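Local atomic coordinates of importin-95 (Chaetomium thermophilum, PDB entry 4XRI), a protein that probably carries protein cargo into the nucleus as an importin-beta transport receptor of HEAT repeats, and probably binds a small GTPase. Residues L104-L109 and Q122-I127; G279-D284 and V333-Q338; P376-V381 and S398-I403. The protein carries 2 engineered substitutions. One frame throughout, in Å; residues are numbered along the deposited sequence.

Contact 1 (L104-L109 and Q122-I127)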
# COMPACT_ATOMS: atom_id res chain seq x y z
N LEU A 104 3.48 -10.72 -41.78
CA LEU A 104 4.03 -9.37 -41.88
C LEU A 104 4.69 -8.94 -40.58
O LEU A 104 5.74 -8.29 -40.59
CB LEU A 104 2.93 -8.38 -42.27
CG LEU A 104 2.52 -8.36 -43.74
CD1 LEU A 104 1.44 -7.32 -43.98
CD2 LEU A 104 3.72 -8.11 -44.63
N ALA A 105 4.08 -9.31 -39.46
CA ALA A 105 4.64 -9.01 -38.14
C ALA A 105 5.98 -9.72 -37.97
O ALA A 105 6.96 -9.12 -37.51
CB ALA A 105 3.68 -9.42 -37.04
N LEU A 106 6.01 -11.00 -38.33
CA LEU A 106 7.24 -11.80 -38.28
C LEU A 106 8.35 -11.18 -39.11
O LEU A 106 9.49 -11.08 -38.66
CB LEU A 106 6.96 -13.22 -38.77
CG LEU A 106 6.85 -14.33 -37.73
CD1 LEU A 106 6.75 -15.69 -38.41
CD2 LEU A 106 8.03 -14.29 -36.77
N GLU A 107 8.02 -10.78 -40.33
CA GLU A 107 9.00 -10.23 -41.26
C GLU A 107 9.56 -8.89 -40.79
O GLU A 107 10.71 -8.55 -41.07
CB GLU A 107 8.38 -10.09 -42.66
CG GLU A 107 8.16 -11.42 -43.36
CD GLU A 107 7.24 -11.32 -44.56
OE1 GLU A 107 7.02 -12.35 -45.23
OE2 GLU A 107 6.73 -10.22 -44.84
N THR A 108 8.74 -8.13 -40.06
CA THR A 108 9.12 -6.80 -39.59
C THR A 108 10.22 -6.86 -38.52
O THR A 108 10.93 -5.88 -38.28
CB THR A 108 7.89 -6.04 -39.05
OG1 THR A 108 6.89 -5.96 -40.07
CG2 THR A 108 8.23 -4.62 -38.60
N LEU A 109 10.38 -8.03 -37.90
CA LEU A 109 11.44 -8.23 -36.92
C LEU A 109 12.82 -7.95 -37.51
O LEU A 109 13.75 -7.57 -36.80
CB LEU A 109 11.41 -9.65 -36.37
CG LEU A 109 10.22 -10.09 -35.51
CD1 LEU A 109 10.45 -11.51 -35.01
CD2 LEU A 109 10.01 -9.14 -34.34
N GLN A 122 6.17 -6.75 -29.90
CA GLN A 122 4.98 -6.61 -29.06
C GLN A 122 3.77 -7.28 -29.71
O GLN A 122 3.02 -8.00 -29.04
CB GLN A 122 4.67 -5.13 -28.80
CG GLN A 122 5.65 -4.45 -27.86
CD GLN A 122 5.13 -3.10 -27.38
OE1 GLN A 122 4.05 -3.01 -26.80
NE2 GLN A 122 5.90 -2.05 -27.64
N VAL A 123 3.60 -7.05 -31.00
CA VAL A 123 2.50 -7.64 -31.75
C VAL A 123 2.55 -9.16 -31.69
O VAL A 123 1.55 -9.82 -31.40
CB VAL A 123 2.52 -7.19 -33.23
CG1 VAL A 123 1.47 -7.95 -34.03
CG2 VAL A 123 2.29 -5.69 -33.33
N ILE A 124 3.73 -9.71 -31.96
CA ILE A 124 3.94 -11.15 -31.98
C ILE A 124 3.64 -11.79 -30.63
O ILE A 124 3.03 -12.86 -30.56
CB ILE A 124 5.39 -11.48 -32.41
CG1 ILE A 124 5.53 -11.26 -33.92
CG2 ILE A 124 5.76 -12.91 -32.03
CD1 ILE A 124 6.95 -11.33 -34.41
N ALA A 125 4.07 -11.13 -29.56
CA ALA A 125 3.82 -11.60 -28.20
C ALA A 125 2.33 -11.66 -27.90
O ALA A 125 1.84 -12.61 -27.30
CB ALA A 125 4.52 -10.71 -27.19
N ALA A 126 1.61 -10.63 -28.34
CA ALA A 126 0.17 -10.53 -28.14
C ALA A 126 -0.57 -11.64 -28.87
O ALA A 126 -1.50 -12.25 -28.32
CB ALA A 126 -0.34 -9.17 -28.59
N ILE A 127 -0.16 -11.91 -30.10
CA ILE A 127 -0.76 -12.97 -30.89
C ILE A 127 -0.43 -14.34 -30.29
O ILE A 127 -1.30 -15.21 -30.19
CB ILE A 127 -0.28 -12.93 -32.35
CG1 ILE A 127 -0.72 -11.63 -33.03
CG2 ILE A 127 -0.81 -14.14 -33.12
CD1 ILE A 127 -0.28 -11.52 -34.47

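Contact 2 (G279-D284 and V333-Q338)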
# COMPACT_ATOMS: atom_id res chain seq x y z
N GLY A 279 30.15 -2.58 -9.22
CA GLY A 279 29.00 -1.93 -9.84
C GLY A 279 28.56 -0.68 -9.11
O GLY A 279 28.22 0.32 -9.73
N MET A 280 28.58 -0.73 -7.78
CA MET A 280 28.17 0.41 -6.96
C MET A 280 29.12 1.59 -7.11
O MET A 280 28.73 2.74 -6.93
CB MET A 280 28.08 0.00 -5.49
CG MET A 280 26.93 -0.94 -5.18
SD MET A 280 26.86 -1.36 -3.43
CE MET A 280 26.70 0.27 -2.71
N LYS A 281 30.38 1.30 -7.44
CA LYS A 281 31.40 2.33 -7.54
C LYS A 281 31.60 2.79 -8.98
O LYS A 281 32.54 3.52 -9.28
CB LYS A 281 32.73 1.81 -6.97
CG LYS A 281 32.63 1.35 -5.52
CD LYS A 281 33.95 0.78 -5.03
CE LYS A 281 35.03 1.85 -5.01
NZ LYS A 281 34.74 2.91 -4.01
N SER A 282 30.70 2.37 -9.86
CA SER A 282 30.81 2.69 -11.28
C SER A 282 30.63 4.17 -11.57
O SER A 282 29.92 4.88 -10.84
CB SER A 282 29.78 1.89 -12.08
OG SER A 282 29.76 2.29 -13.44
N ASP A 283 31.27 4.65 -12.63
CA ASP A 283 31.16 6.04 -13.05
C ASP A 283 29.82 6.29 -13.73
O ASP A 283 29.37 7.43 -13.85
CB ASP A 283 32.31 6.42 -13.98
CG ASP A 283 33.66 6.34 -13.29
OD1 ASP A 283 33.72 6.59 -12.07
OD2 ASP A 283 34.66 6.03 -13.97
N ASP A 284 29.19 5.21 -14.19
CA ASP A 284 27.87 5.29 -14.80
C ASP A 284 26.81 5.20 -13.72
O ASP A 284 26.70 4.18 -13.03
CB ASP A 284 27.69 4.17 -15.84
CG ASP A 284 26.36 4.27 -16.57
OD1 ASP A 284 25.32 3.93 -15.97
OD2 ASP A 284 26.37 4.67 -17.75
N VAL A 333 28.70 -1.01 3.04
CA VAL A 333 28.24 0.16 3.79
C VAL A 333 29.14 1.40 3.60
O VAL A 333 28.61 2.49 3.39
CB VAL A 333 28.12 -0.15 5.30
CG1 VAL A 333 27.82 1.11 6.09
CG2 VAL A 333 27.03 -1.20 5.55
N PRO A 334 30.48 1.24 3.67
CA PRO A 334 31.29 2.43 3.38
C PRO A 334 31.04 3.02 1.98
O PRO A 334 31.15 4.23 1.81
CB PRO A 334 32.72 1.91 3.50
CG PRO A 334 32.63 0.81 4.47
CD PRO A 334 31.31 0.14 4.19
N VAL A 335 30.70 2.17 1.01
CA VAL A 335 30.41 2.65 -0.34
C VAL A 335 29.09 3.42 -0.36
O VAL A 335 28.98 4.46 -1.01
CB VAL A 335 30.34 1.48 -1.35
CG1 VAL A 335 29.84 1.97 -2.69
CG2 VAL A 335 31.71 0.83 -1.49
N LEU A 336 28.10 2.90 0.36
CA LEU A 336 26.80 3.56 0.47
C LEU A 336 26.94 4.94 1.08
O LEU A 336 26.35 5.91 0.59
CB LEU A 336 25.84 2.71 1.31
CG LEU A 336 25.26 1.47 0.63
CD1 LEU A 336 24.46 0.66 1.63
CD2 LEU A 336 24.39 1.89 -0.54
N LEU A 337 27.72 5.03 2.15
CA LEU A 337 27.99 6.29 2.82
C LEU A 337 28.66 7.29 1.89
O LEU A 337 28.36 8.48 1.91
CB LEU A 337 28.86 6.06 4.06
CG LEU A 337 28.20 5.16 5.11
CD1 LEU A 337 29.19 4.71 6.16
CD2 LEU A 337 27.03 5.89 5.75
N GLN A 338 29.57 6.78 1.06
CA GLN A 338 30.26 7.59 0.07
C GLN A 338 29.26 8.14 -0.95
O GLN A 338 29.38 9.27 -1.42
CB GLN A 338 31.35 6.78 -0.62
CG GLN A 338 32.52 7.60 -1.13
CD GLN A 338 33.58 6.74 -1.79
OE1 GLN A 338 33.32 5.60 -2.17
NE2 GLN A 338 34.79 7.29 -1.91

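Contact 3 (P376-V381 and S398-I403)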
# COMPACT_ATOMS: atom_id res chain seq x y z
N PRO A 376 30.99 1.15 11.21
CA PRO A 376 31.39 1.89 10.01
C PRO A 376 30.63 3.20 9.82
O PRO A 376 31.19 4.15 9.25
CB PRO A 376 31.08 0.91 8.87
CG PRO A 376 30.05 0.01 9.41
CD PRO A 376 30.39 -0.15 10.86
N VAL A 377 29.39 3.27 10.28
CA VAL A 377 28.60 4.48 10.14
C VAL A 377 29.09 5.56 11.11
O VAL A 377 29.25 6.72 10.72
CB VAL A 377 27.10 4.21 10.39
CG1 VAL A 377 26.32 5.51 10.42
CG2 VAL A 377 26.55 3.28 9.32
N ILE A 378 29.34 5.17 12.35
CA ILE A 378 29.82 6.11 13.36
C ILE A 378 31.19 6.67 12.98
O ILE A 378 31.47 7.85 13.18
CB ILE A 378 29.89 5.44 14.75
CG1 ILE A 378 28.47 5.20 15.28
CG2 ILE A 378 30.65 6.31 15.74
CD1 ILE A 378 27.59 6.42 15.23
N GLN A 379 32.04 5.82 12.40
CA GLN A 379 33.33 6.27 11.90
C GLN A 379 33.14 7.35 10.85
O GLN A 379 33.85 8.36 10.84
CB GLN A 379 34.14 5.11 11.32
CG GLN A 379 35.51 5.52 10.81
CD GLN A 379 36.24 4.39 10.10
OE1 GLN A 379 35.62 3.47 9.58
NE2 GLN A 379 37.56 4.46 10.09
N PHE A 380 32.17 7.13 9.97
CA PHE A 380 31.87 8.07 8.89
C PHE A 380 31.28 9.37 9.41
O PHE A 380 31.64 10.45 8.94
CB PHE A 380 30.91 7.42 7.89
CG PHE A 380 30.52 8.32 6.76
CD1 PHE A 380 31.29 8.40 5.61
CD2 PHE A 380 29.36 9.08 6.82
CE1 PHE A 380 30.93 9.21 4.56
CE2 PHE A 380 28.99 9.90 5.77
CZ PHE A 380 29.78 9.97 4.64
N VAL A 381 30.38 9.27 10.38
CA VAL A 381 29.71 10.43 10.94
C VAL A 381 30.68 11.32 11.70
O VAL A 381 30.64 12.55 11.58
CB VAL A 381 28.55 10.03 11.88
CG1 VAL A 381 27.97 11.25 12.58
CG2 VAL A 381 27.47 9.30 11.11
N SER A 398 22.58 12.44 7.81
CA SER A 398 21.66 11.52 7.14
C SER A 398 21.94 10.09 7.57
O SER A 398 21.02 9.36 7.95
CB SER A 398 21.78 11.64 5.62
OG SER A 398 21.32 12.90 5.16
N ALA A 399 23.21 9.71 7.50
CA ALA A 399 23.64 8.37 7.89
C ALA A 399 23.25 8.05 9.32
O ALA A 399 22.77 6.96 9.61
CB ALA A 399 25.14 8.23 7.70
N PHE A 400 23.47 9.01 10.21
CA PHE A 400 23.18 8.86 11.63
C PHE A 400 21.71 8.53 11.86
O PHE A 400 21.37 7.57 12.55
CB PHE A 400 23.55 10.13 12.39
CG PHE A 400 23.62 9.94 13.87
CD1 PHE A 400 22.74 10.61 14.71
CD2 PHE A 400 24.56 9.10 14.44
CE1 PHE A 400 22.81 10.45 16.08
CE2 PHE A 400 24.63 8.92 15.80
CZ PHE A 400 23.76 9.60 16.63
N GLY A 401 20.83 9.32 11.25
CA GLY A 401 19.41 9.08 11.34
C GLY A 401 19.01 7.79 10.66
O GLY A 401 18.11 7.09 11.12
N ALA A 402 19.70 7.45 9.58
CA ALA A 402 19.36 6.29 8.75
C ALA A 402 19.45 4.95 9.49
O ALA A 402 18.72 4.01 9.17
CB ALA A 402 20.24 6.25 7.51
N ILE A 403 20.35 4.85 10.47
CA ILE A 403 20.58 3.58 11.15
C ILE A 403 19.87 3.47 12.50
O ILE A 403 20.16 2.57 13.29
CB ILE A 403 22.09 3.34 11.39
CG1 ILE A 403 22.67 4.39 12.34
CG2 ILE A 403 22.84 3.30 10.07
CD1 ILE A 403 24.02 4.02 12.91

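Contact 1 (L104-L109 and Q122-I127)
Ile-124 sets its CD1 methyl against Leu-106, Leu-109 and the backbone of Ala-105. The tightest point is at Leu-109, whose CD1 lies 3.6 Å from Ile-124 CD1. These two side chains meet end to end. CG and CD2 of Leu-109 also touch the same methyl, so the whole end of the leucine fits around it. Leu-106 meets Ile-124 differently: it lies across the isoleucine, nearly perpendicular, with Leu-106 CD2 3.9 Å from Ile-124 CD1. The carbonyl O of Ala-105 also touches this methyl, at 3.8 Å from Ile-124 CD1. In Ile-124, CG1 stands anti to the carbonyl carbon (chi1 -75°) and the chain then runs on extended, which carries CD1 across to the other helix.

Helices 95-108 and 114-131 are successive, roughly antiparallel helices of the HEAT-type solenoid. The short segments cross at -139°, with axes 9.5 Å apart at closest approach. The small Ala-105 faces the partner helix at the point where the two backbones come nearest.

Away from the Ile-124 methyl, contacts are longer. Ala-105 CB lies 4.0 Å from Val-123 CG1 and 4.1 Å from Ile-124 CG1. Val-123 also touches Leu-70 of helix 60-72. Leu-106 is partly exposed, and Trp-137 packs on it. Glu-107, on the far side, is exposed, and its OE1 bonds to Gln-103 NE2. Thr-108 OG1 bonds to Leu-104 O at 2.6 Å, within its own helix, while the threonine side chain rests on helices 42-54 and 60-72.

Contact 2 (G279-D284 and V333-Q338)
Helix 265-280 ends at Met-280, and the chain leaves helical geometry at Lys-281, whose CA is 7.3 Å from the CA of Val-335 on helix 324-340. Val-335 is the centre of the contact. Its CG1 takes CE and CB of Met-280 and also touches CG of Lys-281, while its CG2 meets the lysine, at CG and CD. Met-280 bends at its last torsion (chi3 58°), which turns CE toward helix 324-340. There CE fits between two side chains, 3.6 Å from Val-335 CG1 and 3.6 Å from Leu-336 CD2. Met-280 CB adds a touch on Val-335 CG1 at 3.8 Å. Leu-336 leaves its backbone pointing away from segment 279-284, but its CD2 returns to the methionine.

The lysine chain passes across Val-335 at a slant. Lys-281 CG is 4.0 Å from Val-335 CG1, and Lys-281 CD is 4.2 Å from Val-335 CG2. Two bends near the end of the lysine bring NZ to 3.6 Å from Gln-338 OE1, too long to count as a hydrogen bond.

The contact joins neighbouring parts of the HEAT-repeat superhelix, with helix 285-310 lying between them in sequence. Ala-291, Val-292 and Trp-295 of that helix also pack on Met-280. Beyond the lysine, Ser-282 OG accepts a bond from Asp-284 N at 3.1 Å, an ST turn. Asp-284 then caps the start of helix 285-310.

No hydrogen bond or salt bridge joins the two segments. The contact therefore rests on apolar packing around Val-335 and Met-280, with a loose polar approach at its exposed rim.

Contact 3 (P376-V381 and S398-I403)
Val-377 and Ile-403 point their tips at one another and make the closest approach between the two segments. Val-377 CG1 lies 3.7 Å from Ile-403 CD1. The other methyls pair as well, with Val-377 CG2 3.8 Å from Ile-403 CG2. Ile-403 holds CG1 between its backbone N and carbonyl carbon (chi1 64°), which directs CD1 at the valine. Val-377 CG1 also touches Ala-399, 4.0 Å from its CB. Ala-399 has a second valine partner in Val-381, and the ring of Phe-380 approaches its CB more distantly, at 4.4 Å from CD2.

Phe-400 forms the other half of the contact. Ile-378 brings CD1 to the edge of this ring, near its plane and 3.9 Å from CE2. Val-381 CG2 sits beside the base of the phenylalanine, 4.2 Å from its CB. It also rests on the backbone, 4.1 Å from Phe-400 N.

These side chains join helix 374-384 to helix 390-402, successive helices in the HEAT-repeat solenoid. The short segments run nearly antiparallel, at 152° between their directions, and their axes come within 9.5 Å. Val-377 lies opposite Ala-399, and Val-381 opposite Phe-400, one helical turn further along the first helix. Ile-403 comes just after helix 390-402 ends, so its contact with Val-377 is made from just past the helix end.

Neighbouring helices surround the pair. Ile-415 of helix 409-425 packs on both Ile-378 and Phe-400, while Ile-445 of helix 432-449 touches the Phe-400 side chain. Ala-366 of helix 354-369 touches Ile-403. Near the end of helix 390-402, Arg-444 NE bonds to the carbonyl O of Gly-401.

How the contacts relate
The three contacts follow one another along the chain. Contact 1 stands apart near the N-terminal end of the superhelix. Its centre is 41 Å from that of contact 2 and 52 Å from that of contact 3, and it touches neither. Contacts 2 and 3 are neighbours, with centres 16 Å apart. Leu-337 connects them: it lies on the helix that supplies Val-335 to contact 2, but its side chain turns to contact 3. Its CD2 is 3.6 Å from Ala-399 CB, and its carbonyl O is 3.4 Å from Phe-380 CZ. Helix 324-340 thus packs against both the end of helix 265-280 with the turn after it and the helix pair of contact 3.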